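Ribosomal RNA small subunit methyltransferase D (Escherichia coli, PDB 2FPO) methylates the N2 atom of guanine 966 of 16S rRNA in the assembled 30S particle, with S-adenosyl-L-methionine as methyl donor. Local coordinates at residues Leu166-Glu178 with Gly182-Gln194. Residues are numbered along the deposited sequence; the frame is centred on the assembly and turned at random.
Sequences LPTVPANWSLHRE and GQVAYRLYQREAQ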
loop_
_atom_site.group_PDB
_atom_site.type_symbol
_atom_site.label_atom_id
_atom_site.label_comp_id
_atom_site.label_asym_id
_atom_site.label_seq_id
_atom_site.Cartn_x
_atom_site.Cartn_y
_atom_site.Cartn_z
ATOM N N LEU A 166 -15.315 2.877 11.685
ATOM C CA LEU A 166 -15.159 2.190 10.401
ATOM C C LEU A 166 -15.279 3.203 9.275
ATOM O O LEU A 166 -16.196 4.030 9.297
ATOM C CB LEU A 166 -16.238 1.123 10.224
ATOM C CG LEU A 166 -16.246 -0.078 11.151
ATOM C CD1 LEU A 166 -17.680 -0.574 11.280
ATOM C CD2 LEU A 166 -15.310 -1.196 10.664
ATOM N N PRO A 167 -14.347 3.164 8.290
ATOM C CA PRO A 167 -14.535 4.084 7.154
ATOM C C PRO A 167 -15.718 3.669 6.277
ATOM O O PRO A 167 -16.034 2.482 6.181
ATOM C CB PRO A 167 -13.232 3.944 6.362
ATOM C CG PRO A 167 -12.758 2.540 6.671
ATOM C CD PRO A 167 -13.122 2.352 8.146
ATOM N N THR A 168 -16.363 4.661 5.666
ATOM C CA THR A 168 -17.347 4.438 4.626
ATOM C C THR A 168 -16.635 3.770 3.443
ATOM O O THR A 168 -15.620 4.275 2.919
ATOM C CB THR A 168 -18.074 5.773 4.242
ATOM O OG1 THR A 168 -18.630 6.355 5.426
ATOM C CG2 THR A 168 -19.233 5.539 3.254
ATOM N N VAL A 169 -17.139 2.596 3.072
ATOM C CA VAL A 169 -16.619 1.858 1.932
ATOM C C VAL A 169 -17.780 1.603 0.979
ATOM O O VAL A 169 -18.932 1.583 1.416
ATOM C CB VAL A 169 -15.891 0.531 2.381
ATOM C CG1 VAL A 169 -14.656 0.883 3.218
ATOM C CG2 VAL A 169 -16.861 -0.415 3.181
ATOM N N PRO A 170 -17.493 1.418 -0.323
ATOM C CA PRO A 170 -18.593 1.075 -1.248
ATOM C C PRO A 170 -19.256 -0.237 -0.847
ATOM O O PRO A 170 -18.665 -1.035 -0.117
ATOM C CB PRO A 170 -17.885 0.936 -2.606
ATOM C CG PRO A 170 -16.612 1.749 -2.443
ATOM C CD PRO A 170 -16.197 1.512 -1.031
ATOM N N ALA A 171 -20.479 -0.437 -1.322
ATOM C CA ALA A 171 -21.296 -1.576 -0.943
ATOM C C ALA A 171 -20.692 -2.923 -1.347
ATOM O O ALA A 171 -20.915 -3.926 -0.687
ATOM C CB ALA A 171 -22.714 -1.412 -1.514
ATOM N N ASN A 172 -19.925 -2.939 -2.435
ATOM C CA ASN A 172 -19.247 -4.170 -2.872
ATOM C C ASN A 172 -17.904 -4.449 -2.183
ATOM O O ASN A 172 -17.186 -5.388 -2.566
ATOM C CB ASN A 172 -19.075 -4.183 -4.398
ATOM C CG ASN A 172 -18.245 -3.012 -4.917
ATOM O OD1 ASN A 172 -18.235 -1.923 -4.334
ATOM N ND2 ASN A 172 -17.556 -3.232 -6.020
ATOM N N TRP A 173 -17.556 -3.644 -1.177
ATOM C CA TRP A 173 -16.381 -3.925 -0.322
ATOM C C TRP A 173 -16.832 -4.550 0.990
ATOM O O TRP A 173 -17.729 -4.029 1.672
ATOM C CB TRP A 173 -15.644 -2.639 0.044
ATOM C CG TRP A 173 -14.886 -1.959 -1.034
ATOM C CD1 TRP A 173 -15.228 -1.848 -2.358
ATOM C CD2 TRP A 173 -13.670 -1.221 -0.870
ATOM N NE1 TRP A 173 -14.275 -1.102 -3.031
ATOM C CE2 TRP A 173 -13.317 -0.701 -2.141
ATOM C CE3 TRP A 173 -12.848 -0.927 0.236
ATOM C CZ2 TRP A 173 -12.174 0.078 -2.337
ATOM C CZ3 TRP A 173 -11.684 -0.158 0.022
ATOM C CH2 TRP A 173 -11.377 0.337 -1.250
ATOM N N SER A 174 -16.199 -5.646 1.374
ATOM C CA SER A 174 -16.482 -6.215 2.686
ATOM C C SER A 174 -15.213 -6.286 3.523
ATOM O O SER A 174 -14.114 -6.529 2.993
ATOM C CB SER A 174 -17.119 -7.601 2.551
ATOM O OG SER A 174 -16.193 -8.477 1.926
ATOM N N LEU A 175 -15.362 -6.038 4.822
ATOM C CA LEU A 175 -14.266 -6.198 5.772
ATOM C C LEU A 175 -13.779 -7.654 5.768
ATOM O O LEU A 175 -14.549 -8.569 6.006
ATOM C CB LEU A 175 -14.668 -5.741 7.174
ATOM C CG LEU A 175 -13.557 -5.632 8.234
ATOM C CD1 LEU A 175 -12.394 -4.691 7.792
ATOM C CD2 LEU A 175 -14.146 -5.134 9.527
ATOM N N HIS A 176 -12.501 -7.846 5.442
ATOM C CA HIS A 176 -11.937 -9.187 5.231
ATOM C C HIS A 176 -11.055 -9.654 6.392
ATOM O O HIS A 176 -11.165 -10.801 6.820
ATOM C CB HIS A 176 -11.159 -9.246 3.902
ATOM C CG HIS A 176 -10.876 -10.640 3.436
ATOM N ND1 HIS A 176 -11.879 -11.542 3.148
ATOM C CD2 HIS A 176 -9.707 -11.293 3.226
ATOM C CE1 HIS A 176 -11.339 -12.694 2.783
ATOM N NE2 HIS A 176 -10.022 -12.568 2.814
ATOM N N ARG A 177 -10.151 -8.775 6.848
ATOM C CA ARG A 177 -9.334 -8.984 8.067
ATOM C C ARG A 177 -9.314 -7.696 8.874
ATOM O O ARG A 177 -9.438 -6.612 8.317
ATOM C CB ARG A 177 -7.872 -9.348 7.739
ATOM C CG ARG A 177 -7.664 -10.598 6.869
ATOM C CD ARG A 177 -8.036 -11.888 7.614
ATOM N NE ARG A 177 -7.850 -13.064 6.763
ATOM C CZ ARG A 177 -8.827 -13.722 6.136
ATOM N NH1 ARG A 177 -10.087 -13.315 6.249
ATOM N NH2 ARG A 177 -8.548 -14.801 5.393
ATOM N N GLU A 178 -9.132 -7.818 10.181
ATOM C CA GLU A 178 -8.989 -6.661 11.067
ATOM C C GLU A 178 -8.121 -6.950 12.302
ATOM O O GLU A 178 -8.268 -7.975 12.929
ATOM C CB GLU A 178 -10.357 -6.132 11.512
ATOM C CG GLU A 178 -10.246 -4.814 12.297
ATOM C CD GLU A 178 -11.569 -4.331 12.854
ATOM O OE1 GLU A 178 -12.125 -5.013 13.730
ATOM O OE2 GLU A 178 -12.043 -3.253 12.432
ATOM N N GLY A 182 -3.157 -0.819 19.915
ATOM C CA GLY A 182 -3.001 0.543 20.397
ATOM C C GLY A 182 -4.189 1.402 20.004
ATOM O O GLY A 182 -5.355 1.040 20.199
ATOM N N GLN A 183 -3.868 2.549 19.439
ATOM C CA GLN A 183 -4.867 3.501 19.004
ATOM C C GLN A 183 -5.302 3.229 17.555
ATOM O O GLN A 183 -6.058 4.014 17.003
ATOM C CB GLN A 183 -4.276 4.916 19.113
ATOM C CG GLN A 183 -2.880 5.041 18.451
ATOM C CD GLN A 183 -2.380 6.479 18.274
ATOM O OE1 GLN A 183 -2.015 6.884 17.164
ATOM N NE2 GLN A 183 -2.339 7.243 19.373
ATOM N N VAL A 184 -4.824 2.135 16.942
ATOM C CA VAL A 184 -4.917 1.972 15.464
ATOM C C VAL A 184 -5.647 0.702 15.000
ATOM O O VAL A 184 -5.420 -0.388 15.518
ATOM C CB VAL A 184 -3.521 2.039 14.770
ATOM C CG1 VAL A 184 -3.669 2.159 13.253
ATOM C CG2 VAL A 184 -2.705 3.207 15.290
ATOM N N ALA A 185 -6.518 0.864 14.012
ATOM C CA ALA A 185 -7.203 -0.264 13.398
ATOM C C ALA A 185 -6.579 -0.560 12.046
ATOM O O ALA A 185 -6.490 0.308 11.181
ATOM C CB ALA A 185 -8.694 0.002 13.279
ATOM N N TYR A 186 -6.113 -1.795 11.894
ATOM C CA TYR A 186 -5.486 -2.258 10.656
ATOM C C TYR A 186 -6.482 -3.178 9.979
ATOM O O TYR A 186 -6.881 -4.177 10.553
ATOM C CB TYR A 186 -4.196 -3.005 10.978
ATOM C CG TYR A 186 -3.235 -2.192 11.820
ATOM C CD1 TYR A 186 -2.301 -1.341 11.214
ATOM C CD2 TYR A 186 -3.256 -2.269 13.215
ATOM C CE1 TYR A 186 -1.435 -0.597 11.969
ATOM C CE2 TYR A 186 -2.375 -1.523 13.980
ATOM C CZ TYR A 186 -1.462 -0.699 13.340
ATOM O OH TYR A 186 -0.601 0.068 14.071
ATOM N N ARG A 187 -6.910 -2.829 8.772
ATOM C CA ARG A 187 -7.994 -3.568 8.114
ATOM C C ARG A 187 -7.638 -3.972 6.674
ATOM O O ARG A 187 -6.868 -3.300 5.999
ATOM C CB ARG A 187 -9.275 -2.738 8.114
ATOM C CG ARG A 187 -9.797 -2.410 9.504
ATOM C CD ARG A 187 -11.029 -1.512 9.438
ATOM N NE ARG A 187 -11.562 -1.301 10.778
ATOM C CZ ARG A 187 -11.543 -0.141 11.421
ATOM N NH1 ARG A 187 -11.026 0.929 10.854
ATOM N NH2 ARG A 187 -12.058 -0.054 12.629
ATOM N N LEU A 188 -8.233 -5.064 6.224
ATOM C CA LEU A 188 -8.129 -5.519 4.855
ATOM C C LEU A 188 -9.534 -5.764 4.332
ATOM O O LEU A 188 -10.307 -6.499 4.950
ATOM C CB LEU A 188 -7.262 -6.777 4.778
ATOM C CG LEU A 188 -6.777 -7.246 3.402
ATOM C CD1 LEU A 188 -5.844 -6.231 2.733
ATOM C CD2 LEU A 188 -6.095 -8.589 3.572
ATOM N N TYR A 189 -9.880 -5.060 3.251
ATOM C CA TYR A 189 -11.169 -5.179 2.609
ATOM C C TYR A 189 -11.012 -6.016 1.369
ATOM O O TYR A 189 -9.983 -5.958 0.703
ATOM C CB TYR A 189 -11.758 -3.813 2.227
ATOM C CG TYR A 189 -12.185 -3.008 3.427
ATOM C CD1 TYR A 189 -13.494 -3.051 3.894
ATOM C CD2 TYR A 189 -11.260 -2.201 4.101
ATOM C CE1 TYR A 189 -13.885 -2.308 5.006
ATOM C CE2 TYR A 189 -11.629 -1.460 5.211
ATOM C CZ TYR A 189 -12.932 -1.528 5.668
ATOM O OH TYR A 189 -13.258 -0.785 6.770
ATOM N N GLN A 190 -12.033 -6.815 1.080
ATOM C CA GLN A 190 -12.105 -7.527 -0.181
ATOM C C GLN A 190 -13.238 -6.967 -1.043
ATOM O O GLN A 190 -14.388 -6.810 -0.589
ATOM C CB GLN A 190 -12.302 -9.026 0.032
ATOM C CG GLN A 190 -12.160 -9.805 -1.263
ATOM C CD GLN A 190 -11.856 -11.266 -1.048
ATOM O OE1 GLN A 190 -10.790 -11.743 -1.417
ATOM N NE2 GLN A 190 -12.795 -11.987 -0.451
ATOM N N ARG A 191 -12.890 -6.698 -2.294
ATOM C CA ARG A 191 -13.778 -6.050 -3.217
ATOM C C ARG A 191 -14.333 -7.050 -4.222
ATOM O O ARG A 191 -13.591 -7.856 -4.787
ATOM C CB ARG A 191 -13.028 -4.912 -3.905
ATOM C CG ARG A 191 -13.854 -4.097 -4.858
ATOM C CD ARG A 191 -13.326 -4.220 -6.262
ATOM N NE ARG A 191 -14.060 -3.325 -7.130
ATOM C CZ ARG A 191 -14.157 -3.480 -8.439
ATOM N NH1 ARG A 191 -13.524 -4.486 -9.034
ATOM N NH2 ARG A 191 -14.896 -2.633 -9.148
ATOM N N GLU A 192 -15.646 -7.026 -4.410
ATOM C CA GLU A 192 -16.275 -7.794 -5.493
ATOM C C GLU A 192 -16.597 -6.900 -6.682
ATOM O O GLU A 192 -17.279 -5.881 -6.531
ATOM C CB GLU A 192 -17.540 -8.481 -4.993
ATOM C CG GLU A 192 -17.273 -9.600 -4.027
ATOM C CD GLU A 192 -16.360 -10.676 -4.605
ATOM O OE1 GLU A 192 -16.777 -11.377 -5.563
ATOM O OE2 GLU A 192 -15.227 -10.822 -4.082
ATOM N N ALA A 193 -16.097 -7.270 -7.858
ATOM C CA ALA A 193 -16.409 -6.529 -9.092
ATOM C C ALA A 193 -17.911 -6.422 -9.284
ATOM O O ALA A 193 -18.537 -7.365 -9.762
ATOM C CB ALA A 193 -15.769 -7.198 -10.320
ATOM N N GLN A 194 -18.471 -5.282 -8.873
ATOM C CA GLN A 194 -19.893 -4.952 -9.068
ATOM C C GLN A 194 -20.161 -3.473 -8.762
ATOM O O GLN A 194 -21.307 -3.016 -8.805
ATOM C CB GLN A 194 -20.826 -5.859 -8.240
ATOM C CG GLN A 194 -20.647 -5.763 -6.727
ATOM C CD GLN A 194 -21.884 -6.186 -5.927
ATOM O OE1 GLN A 194 -22.959 -6.450 -6.487
ATOM N NE2 GLN A 194 -21.731 -6.249 -4.602
#
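The ring of Y189 is sandwiched by two methyl groups: L175 CD1 sits over one face and V169 CG1 over the other, each 4.0 Å from the ring centroid in a CH-pi contact. Its hydroxyl end meets the P167 ring, with OH 3.4 Å from CG. The indole of W173 takes R191 CB over a face of its five-membered ring, and its CE3 touches Y189 CB. The guanidinium of R187 has L166 CD2 over one face and A185 CB over the opposite one, while E178 OE2 lies at its edge and accepts from NE at 2.6 Å through the anti lone pair. Extended chains bring the charges together: E178 has CG anti to the backbone N (chi1 -173°), and R187 runs straight from CG to NE. The H176 imidazole has R177 NH1, which also donates to H176 O, over the centre of one face and Q190 CD, nearer the rim, over the opposite one.

The backbone that carries these groups is an antiparallel hairpin of strands 173-181 and 184-191, interrupted by a classic beta bulge. Two successive residues, H176 and R177, stand opposite the single residue L188, whose carbonyl O receives H176 N at 2.6 Å and R177 N at 3.0 Å. Just ahead of strand 173-181, N172 O accepts from E192 N, and N172 ND2 returns a bond to E192 O at 2.7 Å. E145 of helix 137-146 binds N172 ND2, W173 NE1 and R191 NE, tying the hairpin to that helix, whereas L188 packs on helix 39-53.

Such a terminal hairpin, giving strand order 3-2-1-4-5-7-6, is the signature of the Rossmann-like methyltransferase fold. Here its chemistry is divided: apolar groups enclose the tyrosine, while E178 probably stabilises the charge of R187 from within the hairpin, and E145 that of R191 from helix 137-146.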